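Local coordinates for packaging protein UL32 (PDB 6XF9) that forms a zinc-binding pentameric ring required for herpesviral genome packaging and probably aids the localization of new capsids to nuclear replication compartments, at residues D[331-336]-D[361-366]; D[316-321]-D[343-348]; D[44-49]-D[123-128]; D[132-137]-D[150-155]. All blocks are in the same frame, centred on the assembly; numbering follows the deposited sequence.

The four contacts form two clusters on opposite sides of the chain's centre. Interactions 3 and 4 come first along the chain, one after the other; their centres lie 11 Å apart and both use helix 124-133, where Q128 O of one meets V133 N of the other. Interactions 1 and 2 follow, 12 Å apart, with segments that alternate along the sequence; helices 308-321 and 329-338 join them, V319 O meeting R332 NH1. The clusters are 32 to 38 Å apart between centres. Each borders one zinc site of three cysteines and a histidine, through C136 or H366. Between subunits the two clusters meet: Q361 NE2 makes a weak hydrogen bond to S49 O of a neighbouring subunit, consistent with assembly into a ring.

Interaction 1 of 4, residues D[331-336]-D[361-366]; sequences DRIAFV and QEIHKH. With ZN (zinc ion), chain P.
I333 of helix 329-338 drives its side chain against I363 and H364 of helix 360-369, and these three buried residues make the whole contact. The two isoleucines slide past each other in opposite directions, I333 CG2 lying 3.6 Å from I363 CG2. With I333 CG1 anti to the carbonyl carbon (chi1 -67°), CD1 passes on to the neighbouring backbone, 3.5 Å from H364 N and 3.9 Å from H364 CB. No hydrogen bond joins the segments; the contact between them is apolar packing, and I333 also rests on V319 of helix 308-321. The polar end of H364 has another partner, ND1 bonding the hydroxyl of Y466.

The loose side of the contact belongs to Q361 and E362, which are partly exposed and put no side-chain atom near 331-336. The far face of helix 329-338 is covered by a second subunit: F335 stacks on F59 of that subunit, and D331 OD2 accepts from C52 N of the same subunit. Three residues beyond I363, H366 ND1 binds zinc at 2.2 Å. Helix 360-369 in this way supplies one ligand to a CxxC-type zinc site of three cysteines and one histidine, completed by C296, C299 and C373.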
loop_
_atom_site.group_PDB
_atom_site.type_symbol
_atom_site.label_atom_id
_atom_site.label_comp_id
_atom_site.label_asym_id
_atom_site.label_seq_id
_atom_site.Cartn_x
_atom_site.Cartn_y
_atom_site.Cartn_z
ATOM N N ASP D 331 21.516 -14.681 -32.799
ATOM C CA ASP D 331 22.449 -15.548 -33.521
ATOM C C ASP D 331 21.763 -16.309 -34.660
ATOM O O ASP D 331 22.322 -16.410 -35.757
ATOM C CB ASP D 331 23.118 -16.509 -32.542
ATOM C CG ASP D 331 24.197 -15.828 -31.727
ATOM O OD1 ASP D 331 24.827 -14.894 -32.284
ATOM O OD2 ASP D 331 24.382 -16.189 -30.531
ATOM N N ARG D 332 20.542 -16.818 -34.432
ATOM C CA ARG D 332 19.785 -17.472 -35.499
ATOM C C ARG D 332 19.596 -16.541 -36.684
ATOM O O ARG D 332 19.687 -16.962 -37.843
ATOM C CB ARG D 332 18.415 -17.888 -34.996
ATOM C CG ARG D 332 18.392 -19.019 -34.051
ATOM C CD ARG D 332 16.994 -19.254 -33.550
ATOM N NE ARG D 332 16.978 -20.303 -32.548
ATOM C CZ ARG D 332 16.324 -21.443 -32.671
ATOM N NH1 ARG D 332 15.609 -21.672 -33.762
ATOM N NH2 ARG D 332 16.375 -22.338 -31.689
ATOM N N ILE D 333 19.281 -15.279 -36.408
ATOM C CA ILE D 333 19.145 -14.292 -37.465
ATOM C C ILE D 333 20.465 -14.130 -38.209
ATOM O O ILE D 333 20.500 -14.072 -39.445
ATOM C CB ILE D 333 18.653 -12.967 -36.860
ATOM C CG1 ILE D 333 17.226 -13.132 -36.341
ATOM C CG2 ILE D 333 18.742 -11.861 -37.868
ATOM C CD1 ILE D 333 16.817 -12.101 -35.314
ATOM N N ALA D 334 21.574 -14.052 -37.472
ATOM C CA ALA D 334 22.870 -13.933 -38.130
ATOM C C ALA D 334 23.181 -15.173 -38.953
ATOM O O ALA D 334 23.677 -15.062 -40.076
ATOM C CB ALA D 334 23.969 -13.677 -37.107
ATOM N N PHE D 335 22.871 -16.362 -38.422
ATOM C CA PHE D 335 23.142 -17.603 -39.152
ATOM C C PHE D 335 22.353 -17.677 -40.454
ATOM O O PHE D 335 22.899 -18.067 -41.491
ATOM C CB PHE D 335 22.816 -18.828 -38.293
ATOM C CG PHE D 335 23.783 -19.064 -37.138
ATOM C CD1 PHE D 335 24.849 -18.193 -36.893
ATOM C CD2 PHE D 335 23.609 -20.165 -36.283
ATOM C CE1 PHE D 335 25.716 -18.426 -35.826
ATOM C CE2 PHE D 335 24.477 -20.400 -35.218
ATOM C CZ PHE D 335 25.528 -19.531 -34.992
ATOM N N VAL D 336 21.064 -17.330 -40.424
ATOM C CA VAL D 336 20.259 -17.379 -41.647
ATOM C C VAL D 336 20.802 -16.415 -42.697
ATOM O O VAL D 336 20.905 -16.758 -43.875
ATOM C CB VAL D 336 18.782 -17.092 -41.329
ATOM C CG1 VAL D 336 18.044 -16.755 -42.596
ATOM C CG2 VAL D 336 18.156 -18.294 -40.647
ATOM N N GLN D 361 19.993 -7.088 -34.278
ATOM C CA GLN D 361 19.061 -6.452 -33.357
ATOM C C GLN D 361 17.884 -5.817 -34.093
ATOM O O GLN D 361 16.749 -5.930 -33.636
ATOM C CB GLN D 361 19.770 -5.398 -32.523
ATOM C CG GLN D 361 20.725 -5.909 -31.460
ATOM C CD GLN D 361 22.076 -6.245 -32.002
ATOM O OE1 GLN D 361 22.409 -5.883 -33.128
ATOM N NE2 GLN D 361 22.895 -6.887 -31.183
ATOM N N GLU D 362 18.116 -5.133 -35.224
ATOM C CA GLU D 362 16.982 -4.545 -35.944
ATOM C C GLU D 362 16.002 -5.617 -36.355
ATOM O O GLU D 362 14.787 -5.422 -36.259
ATOM C CB GLU D 362 17.421 -3.765 -37.180
ATOM C CG GLU D 362 18.360 -2.592 -36.909
ATOM C CD GLU D 362 18.517 -1.687 -38.116
ATOM O OE1 GLU D 362 19.592 -1.778 -38.764
ATOM O OE2 GLU D 362 17.556 -0.932 -38.438
ATOM N N ILE D 363 16.512 -6.752 -36.837
ATOM C CA ILE D 363 15.639 -7.842 -37.251
ATOM C C ILE D 363 15.040 -8.521 -36.028
ATOM O O ILE D 363 13.852 -8.864 -36.015
ATOM C CB ILE D 363 16.424 -8.823 -38.143
ATOM C CG1 ILE D 363 16.771 -8.141 -39.460
ATOM C CG2 ILE D 363 15.632 -10.084 -38.423
ATOM C CD1 ILE D 363 17.905 -8.780 -40.175
ATOM N N HIS D 364 15.840 -8.709 -34.972
ATOM C CA HIS D 364 15.299 -9.227 -33.715
ATOM C C HIS D 364 14.180 -8.337 -33.206
ATOM O O HIS D 364 13.097 -8.816 -32.851
ATOM C CB HIS D 364 16.397 -9.318 -32.656
ATOM C CG HIS D 364 15.922 -9.846 -31.335
ATOM N ND1 HIS D 364 16.428 -9.405 -30.128
ATOM C CD2 HIS D 364 15.000 -10.792 -31.032
ATOM C CE1 HIS D 364 15.826 -10.045 -29.140
ATOM N NE2 HIS D 364 14.957 -10.893 -29.661
ATOM N N LYS D 365 14.440 -7.028 -33.137
ATOM C CA LYS D 365 13.444 -6.077 -32.662
ATOM C C LYS D 365 12.188 -6.141 -33.497
ATOM O O LYS D 365 11.076 -6.113 -32.961
ATOM C CB LYS D 365 14.016 -4.673 -32.694
ATOM C CG LYS D 365 12.996 -3.608 -32.559
ATOM C CD LYS D 365 13.630 -2.258 -32.796
ATOM C CE LYS D 365 12.564 -1.245 -33.042
ATOM N NZ LYS D 365 13.158 0.093 -33.041
ATOM N N HIS D 366 12.336 -6.224 -34.811
ATOM C CA HIS D 366 11.166 -6.103 -35.673
ATOM C C HIS D 366 10.325 -7.361 -35.677
ATOM O O HIS D 366 9.099 -7.278 -35.609
ATOM C CB HIS D 366 11.598 -5.766 -37.113
ATOM C CG HIS D 366 10.476 -5.809 -38.103
ATOM N ND1 HIS D 366 9.601 -4.755 -38.287
ATOM C CD2 HIS D 366 10.069 -6.791 -38.939
ATOM C CE1 HIS D 366 8.709 -5.091 -39.202
ATOM N NE2 HIS D 366 8.964 -6.325 -39.604
HETATM ZN ZN ZN P . 9.681 -2.693 -37.534
#

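Interaction 2 of 4, residues D[316-321]-D[343-348]; sequences QCEVMG and MPYVSD
A type I beta turn from M343 to V346, in the loop between helices 329-338 and 349-357, carries the Y345 ring toward E318 on helix 308-321. The ring meets the glutamate from the opposite direction. The carboxylate of E318 comes to the ring edge with CD in the ring plane, and the two flat groups stand nearly perpendicular, 85° apart. As modelled, Y345 OH donates to E318 OE1 at 2.5 Å, but OE1 also crowds the ring, so the exact length is doubtful.

The turn is closed by V346 N bonding M343 O at 3.2 Å. Y345 chi1 of 38° sets CG between the backbone N and the carbonyl carbon, which folds the ring back over the turn's own backbone: M343 CA lies 3.5 Å above one face, offset toward the rim. Further on, D348 is the N-cap of helix 349-357: its OD1 bonds L350 N, tying the loop to that helix, and OD2 bonds H305 NE2. Y345 also packs on T314 and L315 of helix 308-321. The M343 side chain rests on L337 of helix 329-338 and I355 of helix 349-357.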
loop_
_atom_site.group_PDB
_atom_site.type_symbol
_atom_site.label_atom_id
_atom_site.label_comp_id
_atom_site.label_asym_id
_atom_site.label_seq_id
_atom_site.Cartn_x
_atom_site.Cartn_y
_atom_site.Cartn_z
ATOM N N GLN D 316 10.936 -15.092 -40.633
ATOM C CA GLN D 316 10.580 -15.466 -39.269
ATOM C C GLN D 316 10.510 -16.975 -39.118
ATOM O O GLN D 316 10.868 -17.508 -38.061
ATOM C CB GLN D 316 9.257 -14.831 -38.854
ATOM C CG GLN D 316 8.953 -15.058 -37.389
ATOM C CD GLN D 316 7.651 -14.433 -36.974
ATOM O OE1 GLN D 316 6.830 -14.049 -37.820
ATOM N NE2 GLN D 316 7.488 -14.233 -35.663
ATOM N N CYS D 317 9.966 -17.669 -40.134
ATOM C CA CYS D 317 9.947 -19.134 -40.136
ATOM C C CYS D 317 11.357 -19.707 -40.244
ATOM O O CYS D 317 11.663 -20.728 -39.621
ATOM C CB CYS D 317 9.056 -19.668 -41.264
ATOM S SG CYS D 317 7.327 -19.073 -41.182
ATOM N N GLU D 318 12.230 -19.083 -41.041
ATOM C CA GLU D 318 13.588 -19.605 -41.131
ATOM C C GLU D 318 14.287 -19.463 -39.793
ATOM O O GLU D 318 14.986 -20.382 -39.345
ATOM C CB GLU D 318 14.428 -18.869 -42.184
ATOM C CG GLU D 318 14.121 -19.075 -43.672
ATOM C CD GLU D 318 15.306 -18.626 -44.562
ATOM O OE1 GLU D 318 15.156 -17.715 -45.407
ATOM O OE2 GLU D 318 16.436 -19.109 -44.330
ATOM N N VAL D 319 14.103 -18.312 -39.137
ATOM C CA VAL D 319 14.747 -18.066 -37.853
ATOM C C VAL D 319 14.243 -19.056 -36.799
ATOM O O VAL D 319 15.030 -19.635 -36.039
ATOM C CB VAL D 319 14.528 -16.602 -37.433
ATOM C CG1 VAL D 319 14.992 -16.403 -36.008
ATOM C CG2 VAL D 319 15.246 -15.659 -38.394
ATOM N N MET D 320 12.933 -19.297 -36.765
ATOM C CA MET D 320 12.366 -20.236 -35.804
ATOM C C MET D 320 12.714 -21.689 -36.148
ATOM O O MET D 320 13.152 -22.456 -35.282
ATOM C CB MET D 320 10.854 -20.050 -35.765
ATOM C CG MET D 320 10.410 -18.693 -35.274
ATOM S SD MET D 320 11.079 -18.332 -33.647
ATOM C CE MET D 320 9.653 -18.827 -32.656
ATOM N N GLY D 321 12.565 -22.079 -37.417
ATOM C CA GLY D 321 12.521 -23.488 -37.786
ATOM C C GLY D 321 13.798 -24.184 -38.224
ATOM O O GLY D 321 13.894 -25.409 -38.074
ATOM N N MET D 343 17.818 -15.822 -48.094
ATOM C CA MET D 343 16.529 -15.298 -48.566
ATOM C C MET D 343 16.300 -15.383 -50.073
ATOM O O MET D 343 15.993 -14.376 -50.712
ATOM C CB MET D 343 16.342 -13.852 -48.095
ATOM C CG MET D 343 16.391 -13.682 -46.585
ATOM S SD MET D 343 16.153 -11.971 -46.069
ATOM C CE MET D 343 14.510 -11.651 -46.705
ATOM N N PRO D 344 16.447 -16.584 -50.650
ATOM C CA PRO D 344 16.305 -16.693 -52.113
ATOM C C PRO D 344 14.890 -16.421 -52.601
ATOM O O PRO D 344 14.702 -16.174 -53.803
ATOM C CB PRO D 344 16.731 -18.134 -52.405
ATOM C CG PRO D 344 16.690 -18.861 -51.079
ATOM C CD PRO D 344 16.362 -17.895 -49.985
ATOM N N TYR D 345 13.896 -16.469 -51.703
ATOM C CA TYR D 345 12.499 -16.176 -52.001
ATOM C C TYR D 345 12.249 -14.715 -52.340
ATOM O O TYR D 345 11.121 -14.371 -52.715
ATOM C CB TYR D 345 11.618 -16.567 -50.802
ATOM C CG TYR D 345 12.244 -16.268 -49.437
ATOM C CD1 TYR D 345 12.088 -15.025 -48.811
ATOM C CD2 TYR D 345 12.991 -17.234 -48.781
ATOM C CE1 TYR D 345 12.678 -14.764 -47.573
ATOM C CE2 TYR D 345 13.575 -16.987 -47.562
ATOM C CZ TYR D 345 13.423 -15.759 -46.949
ATOM O OH TYR D 345 14.023 -15.548 -45.714
ATOM N N VAL D 346 13.245 -13.845 -52.197
ATOM C CA VAL D 346 13.088 -12.435 -52.530
ATOM C C VAL D 346 13.706 -12.238 -53.909
ATOM O O VAL D 346 14.894 -12.525 -54.109
ATOM C CB VAL D 346 13.754 -11.523 -51.482
ATOM C CG1 VAL D 346 13.596 -10.050 -51.867
ATOM C CG2 VAL D 346 13.200 -11.784 -50.091
ATOM N N SER D 347 12.897 -11.784 -54.870
ATOM C CA SER D 347 13.418 -11.580 -56.216
ATOM C C SER D 347 14.225 -10.287 -56.275
ATOM O O SER D 347 15.411 -10.298 -56.622
ATOM C CB SER D 347 12.283 -11.590 -57.242
ATOM O OG SER D 347 11.702 -10.312 -57.402
ATOM N N ASP D 348 13.584 -9.154 -55.954
ATOM C CA ASP D 348 14.247 -7.852 -55.959
ATOM C C ASP D 348 15.504 -7.893 -55.092
ATOM O O ASP D 348 15.417 -7.969 -53.856
ATOM C CB ASP D 348 13.324 -6.754 -55.429
ATOM C CG ASP D 348 13.925 -5.365 -55.585
ATOM O OD1 ASP D 348 15.172 -5.253 -55.646
ATOM O OD2 ASP D 348 13.161 -4.365 -55.563
#

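Interaction 3 of 4, residues D[44-49]-D[123-128]; sequences QSLQPS and MGIDLQ
The carboxylate of D126 is the one flat group that S45 meets in this contact, and each of its oxygens takes a different donor. S45 OG approaches OD1 on the syn side at 2.8 Å, tilted 23° out of the carboxylate plane. On the other oxygen, OD2, the anti lone pair receives the backbone N-H of M123, also at 2.8 Å with an N-H...acceptor angle of 146°. M123 is the N-cap of helix 124-133 and D126 lies three residues on, so this second bond is the backbone-to-side-chain half of a capping box; no reciprocal bond from the M123 side chain is made, and the full motif is not formed. Two bonds from different directions would restrict rotation of the carboxylate. The hydroxyl of S45 has a further acceptor in Q41 O, so its single hydrogen faces two oxygens. A long, weak ion pair to R53 NE also reaches OD2.

Beside the polar pair runs an apolar strip. I125 has CG1 anti to its N (chi1 -163°), which presents that branch to L46, CG1 lying 3.9 Å from L46 CD1 as the two side chains cross obliquely. Its other branch, CG2, touches S45 CB at 3.7 Å.

The contact joins the end of helix 37-45 to the start of helix 124-133. L46 leans on I159 of helix 145-164, L127 packs on T92 and A96 of helix 89-106, and in the loop that follows L46, P48 O accepts a hydrogen bond from K328 NZ of a third subunit.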
loop_
_atom_site.group_PDB
_atom_site.type_symbol
_atom_site.label_atom_id
_atom_site.label_comp_id
_atom_site.label_asym_id
_atom_site.label_seq_id
_atom_site.Cartn_x
_atom_site.Cartn_y
_atom_site.Cartn_z
ATOM N N GLN D 44 0.919 22.029 -31.483
ATOM C CA GLN D 44 -0.478 22.449 -31.492
ATOM C C GLN D 44 -1.388 21.393 -32.093
ATOM O O GLN D 44 -2.539 21.249 -31.665
ATOM C CB GLN D 44 -0.627 23.766 -32.241
ATOM C CG GLN D 44 -1.996 24.391 -32.072
ATOM C CD GLN D 44 -2.137 25.674 -32.864
ATOM O OE1 GLN D 44 -1.597 25.812 -33.978
ATOM N NE2 GLN D 44 -2.877 26.634 -32.293
ATOM N N SER D 45 -0.911 20.662 -33.099
ATOM C CA SER D 45 -1.736 19.609 -33.679
ATOM C C SER D 45 -1.990 18.479 -32.694
ATOM O O SER D 45 -3.020 17.801 -32.795
ATOM C CB SER D 45 -1.083 19.055 -34.941
ATOM O OG SER D 45 -0.951 20.063 -35.937
ATOM N N LEU D 46 -1.088 18.273 -31.725
ATOM C CA LEU D 46 -1.194 17.200 -30.740
ATOM C C LEU D 46 -1.911 17.641 -29.475
ATOM O O LEU D 46 -1.766 16.999 -28.428
ATOM C CB LEU D 46 0.196 16.651 -30.419
ATOM C CG LEU D 46 0.756 15.957 -31.664
ATOM C CD1 LEU D 46 2.261 15.865 -31.637
ATOM C CD2 LEU D 46 0.163 14.571 -31.780
ATOM N N GLN D 47 -2.681 18.715 -29.545
ATOM C CA GLN D 47 -3.459 18.871 -28.325
ATOM C C GLN D 47 -4.886 18.358 -28.515
ATOM O O GLN D 47 -5.459 18.483 -29.609
ATOM C CB GLN D 47 -3.464 20.327 -27.870
ATOM C CG GLN D 47 -2.112 20.701 -27.261
ATOM C CD GLN D 47 -1.846 22.189 -27.192
ATOM O OE1 GLN D 47 -2.587 23.007 -27.763
ATOM N NE2 GLN D 47 -0.789 22.556 -26.459
ATOM N N PRO D 48 -5.426 17.693 -27.491
ATOM C CA PRO D 48 -6.641 16.882 -27.685
ATOM C C PRO D 48 -7.871 17.652 -28.169
ATOM O O PRO D 48 -8.803 17.029 -28.709
ATOM C CB PRO D 48 -6.862 16.266 -26.299
ATOM C CG PRO D 48 -5.469 16.143 -25.754
ATOM C CD PRO D 48 -4.738 17.363 -26.236
ATOM N N SER D 49 -7.934 18.964 -27.957
ATOM C CA SER D 49 -9.090 19.759 -28.350
ATOM C C SER D 49 -8.831 20.679 -29.542
ATOM O O SER D 49 -9.702 21.494 -29.871
ATOM C CB SER D 49 -9.549 20.575 -27.144
ATOM O OG SER D 49 -8.437 21.320 -26.627
ATOM N N MET D 123 1.142 19.478 -42.093
ATOM C CA MET D 123 2.412 18.901 -41.699
ATOM C C MET D 123 2.295 17.396 -41.555
ATOM O O MET D 123 1.194 16.841 -41.450
ATOM C CB MET D 123 2.893 19.518 -40.401
ATOM C CG MET D 123 3.059 20.978 -40.606
ATOM S SD MET D 123 4.616 21.517 -39.964
ATOM C CE MET D 123 4.461 23.255 -40.288
ATOM N N GLY D 124 3.470 16.754 -41.509
ATOM C CA GLY D 124 3.523 15.310 -41.338
ATOM C C GLY D 124 2.674 14.833 -40.183
ATOM O O GLY D 124 1.976 13.821 -40.283
ATOM N N ILE D 125 2.705 15.560 -39.070
ATOM C CA ILE D 125 1.908 15.124 -37.932
ATOM C C ILE D 125 0.426 15.158 -38.284
ATOM O O ILE D 125 -0.344 14.312 -37.815
ATOM C CB ILE D 125 2.231 15.979 -36.689
ATOM C CG1 ILE D 125 1.729 15.280 -35.427
ATOM C CG2 ILE D 125 1.631 17.382 -36.807
ATOM C CD1 ILE D 125 2.208 13.856 -35.316
ATOM N N ASP D 126 -0.000 16.095 -39.145
ATOM C CA ASP D 126 -1.423 16.188 -39.481
ATOM C C ASP D 126 -1.874 15.012 -40.338
ATOM O O ASP D 126 -2.985 14.490 -40.149
ATOM C CB ASP D 126 -1.717 17.499 -40.204
ATOM C CG ASP D 126 -1.349 18.712 -39.381
ATOM O OD1 ASP D 126 -1.901 18.843 -38.262
ATOM O OD2 ASP D 126 -0.530 19.539 -39.860
ATOM N N LEU D 127 -1.023 14.594 -41.291
ATOM C CA LEU D 127 -1.285 13.397 -42.089
ATOM C C LEU D 127 -1.296 12.141 -41.223
ATOM O O LEU D 127 -2.150 11.265 -41.396
ATOM C CB LEU D 127 -0.240 13.271 -43.193
ATOM C CG LEU D 127 -0.234 14.424 -44.196
ATOM C CD1 LEU D 127 0.977 14.323 -45.115
ATOM C CD2 LEU D 127 -1.512 14.473 -45.012
ATOM N N GLN D 128 -0.301 11.997 -40.339
ATOM C CA GLN D 128 -0.244 10.854 -39.426
ATOM C C GLN D 128 -1.480 10.770 -38.534
ATOM O O GLN D 128 -2.049 9.691 -38.337
ATOM C CB GLN D 128 0.994 10.970 -38.556
ATOM C CG GLN D 128 2.285 10.730 -39.260
ATOM C CD GLN D 128 3.410 10.557 -38.270
ATOM O OE1 GLN D 128 3.599 9.479 -37.715
ATOM N NE2 GLN D 128 4.133 11.635 -37.999
#

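Interaction 4 of 4, residues D[132-137]-D[150-155]; sequences FVQKCF and NLQFLK. With ZN (zinc ion), chain O.
Q134 and V133, shortly before C136 of a CxxC-type zinc site of three cysteines and one histidine, meet Q152 and K155 of helix 145-164.

Van der Waals contacts come first. The Q134 chain bends at chi2 (-72°) and brings OE1 into close approach to the aliphatic part of Q152, 3.2 Å from CG and 3.4 Å from CB. The two side chains cross with amide planes 43° apart, and no hydrogen bond forms between them. V133 and K155 run past each other in opposite directions, V133 CG1 touching K155 CD at 3.8 Å.

Polar contacts are thin across the segments. K155 NZ makes a weak bond to V133 O at 3.3 Å; its main partners are Q419 OE1 and, in a salt bridge, E416 of helix 416-430. V133 O in turn also accepts from Q419 NE2, so that helix ties both sides together. Within 132-137, K135 has positive phi and folds NZ back onto F132 O at 2.7 Å, in the carbonyl plane with a C=O...donor angle of 160°. The two lysine nitrogens, K135 NZ and K155 NZ, remain 6.2 Å apart, and E416 would offset part of that charge.

The metal is held by C52, C55, H130 and C136, whose SG bonds the zinc ion at 2.3 Å.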
loop_
_atom_site.group_PDB
_atom_site.type_symbol
_atom_site.label_atom_id
_atom_site.label_comp_id
_atom_site.label_asym_id
_atom_site.label_seq_id
_atom_site.Cartn_x
_atom_site.Cartn_y
_atom_site.Cartn_z
ATOM N N PHE D 132 -3.621 7.723 -39.903
ATOM C CA PHE D 132 -3.046 6.532 -39.272
ATOM C C PHE D 132 -3.277 6.417 -37.771
ATOM O O PHE D 132 -3.728 5.372 -37.298
ATOM C CB PHE D 132 -1.555 6.477 -39.574
ATOM C CG PHE D 132 -1.262 6.303 -41.020
ATOM C CD1 PHE D 132 -1.245 5.034 -41.579
ATOM C CD2 PHE D 132 -1.045 7.395 -41.838
ATOM C CE1 PHE D 132 -0.980 4.846 -42.929
ATOM C CE2 PHE D 132 -0.777 7.221 -43.185
ATOM C CZ PHE D 132 -0.751 5.938 -43.732
ATOM N N VAL D 133 -2.994 7.461 -37.006
ATOM C CA VAL D 133 -3.188 7.355 -35.567
ATOM C C VAL D 133 -4.677 7.357 -35.245
ATOM O O VAL D 133 -5.207 6.395 -34.672
ATOM C CB VAL D 133 -2.457 8.489 -34.825
ATOM C CG1 VAL D 133 -2.643 8.330 -33.326
ATOM C CG2 VAL D 133 -1.002 8.527 -35.196
ATOM N N GLN D 134 -5.387 8.419 -35.651
ATOM C CA GLN D 134 -6.785 8.560 -35.257
ATOM C C GLN D 134 -7.766 7.955 -36.253
ATOM O O GLN D 134 -8.880 7.585 -35.845
ATOM C CB GLN D 134 -7.140 10.039 -35.053
ATOM C CG GLN D 134 -6.116 10.874 -34.282
ATOM C CD GLN D 134 -6.047 10.561 -32.786
ATOM O OE1 GLN D 134 -6.393 9.465 -32.340
ATOM N NE2 GLN D 134 -5.579 11.533 -32.006
ATOM N N LYS D 135 -7.362 7.811 -37.522
ATOM C CA LYS D 135 -8.223 7.228 -38.575
ATOM C C LYS D 135 -9.592 7.902 -38.724
ATOM O O LYS D 135 -10.625 7.252 -38.569
ATOM C CB LYS D 135 -8.404 5.726 -38.341
ATOM C CG LYS D 135 -7.108 4.931 -38.368
ATOM C CD LYS D 135 -7.368 3.446 -38.170
ATOM C CE LYS D 135 -6.073 2.651 -38.196
ATOM N NZ LYS D 135 -5.136 3.077 -37.119
ATOM N N CYS D 136 -9.600 9.201 -39.022
ATOM C CA CYS D 136 -10.851 9.963 -39.051
ATOM C C CYS D 136 -11.850 9.398 -40.040
ATOM O O CYS D 136 -13.047 9.667 -39.902
ATOM C CB CYS D 136 -10.607 11.427 -39.395
ATOM S SG CYS D 136 -9.431 12.265 -38.330
ATOM N N PHE D 137 -11.394 8.602 -41.015
ATOM C CA PHE D 137 -12.230 8.132 -42.120
ATOM C C PHE D 137 -13.034 6.879 -41.814
ATOM O O PHE D 137 -13.958 6.565 -42.572
ATOM C CB PHE D 137 -11.372 7.849 -43.358
ATOM C CG PHE D 137 -10.256 6.882 -43.109
ATOM C CD1 PHE D 137 -10.500 5.511 -43.058
ATOM C CD2 PHE D 137 -8.957 7.344 -42.913
ATOM C CE1 PHE D 137 -9.472 4.608 -42.829
ATOM C CE2 PHE D 137 -7.914 6.454 -42.675
ATOM C CZ PHE D 137 -8.178 5.082 -42.631
ATOM N N ASN D 150 -11.740 9.191 -25.524
ATOM C CA ASN D 150 -10.848 8.901 -24.404
ATOM C C ASN D 150 -9.530 8.332 -24.917
ATOM O O ASN D 150 -8.452 8.845 -24.596
ATOM C CB ASN D 150 -11.524 7.971 -23.388
ATOM C CG ASN D 150 -12.763 8.644 -22.704
ATOM O OD1 ASN D 150 -12.775 9.863 -22.422
ATOM N ND2 ASN D 150 -13.785 7.839 -22.406
ATOM N N LEU D 151 -9.599 7.315 -25.782
ATOM C CA LEU D 151 -8.383 6.705 -26.310
ATOM C C LEU D 151 -7.594 7.674 -27.171
ATOM O O LEU D 151 -6.360 7.664 -27.149
ATOM C CB LEU D 151 -8.714 5.440 -27.094
ATOM C CG LEU D 151 -9.223 4.302 -26.213
ATOM C CD1 LEU D 151 -9.500 3.075 -27.026
ATOM C CD2 LEU D 151 -8.226 4.002 -25.132
ATOM N N GLN D 152 -8.258 8.504 -27.954
ATOM C CA GLN D 152 -7.493 9.455 -28.754
ATOM C C GLN D 152 -6.764 10.448 -27.865
ATOM O O GLN D 152 -5.650 10.878 -28.190
ATOM C CB GLN D 152 -8.418 10.168 -29.731
ATOM C CG GLN D 152 -9.089 9.193 -30.671
ATOM C CD GLN D 152 -9.823 9.872 -31.782
ATOM O OE1 GLN D 152 -10.217 11.034 -31.649
ATOM N NE2 GLN D 152 -10.008 9.158 -32.903
ATOM N N PHE D 153 -7.402 10.855 -26.763
ATOM C CA PHE D 153 -6.751 11.696 -25.765
ATOM C C PHE D 153 -5.409 11.099 -25.342
ATOM O O PHE D 153 -4.360 11.744 -25.450
ATOM C CB PHE D 153 -7.691 11.856 -24.567
ATOM C CG PHE D 153 -7.140 12.717 -23.466
ATOM C CD1 PHE D 153 -7.179 14.107 -23.568
ATOM C CD2 PHE D 153 -6.593 12.138 -22.320
ATOM C CE1 PHE D 153 -6.673 14.906 -22.563
ATOM C CE2 PHE D 153 -6.095 12.920 -21.311
ATOM C CZ PHE D 153 -6.133 14.310 -21.427
ATOM N N LEU D 154 -5.432 9.844 -24.868
ATOM C CA LEU D 154 -4.210 9.161 -24.446
ATOM C C LEU D 154 -3.176 9.103 -25.568
ATOM O O LEU D 154 -1.973 9.286 -25.333
ATOM C CB LEU D 154 -4.550 7.751 -23.966
ATOM C CG LEU D 154 -5.354 7.674 -22.672
ATOM C CD1 LEU D 154 -5.679 6.266 -22.320
ATOM C CD2 LEU D 154 -4.514 8.259 -21.575
ATOM N N LYS D 155 -3.606 8.810 -26.793
ATOM C CA LYS D 155 -2.647 8.746 -27.887
ATOM C C LYS D 155 -1.982 10.090 -28.094
ATOM O O LYS D 155 -0.752 10.180 -28.103
ATOM C CB LYS D 155 -3.332 8.250 -29.159
ATOM C CG LYS D 155 -3.378 6.738 -29.241
ATOM C CD LYS D 155 -4.027 6.252 -30.487
ATOM C CE LYS D 155 -5.509 6.132 -30.288
ATOM N NZ LYS D 155 -6.170 5.698 -31.554
HETATM ZN ZN ZN O . -9.062 14.165 -39.556
#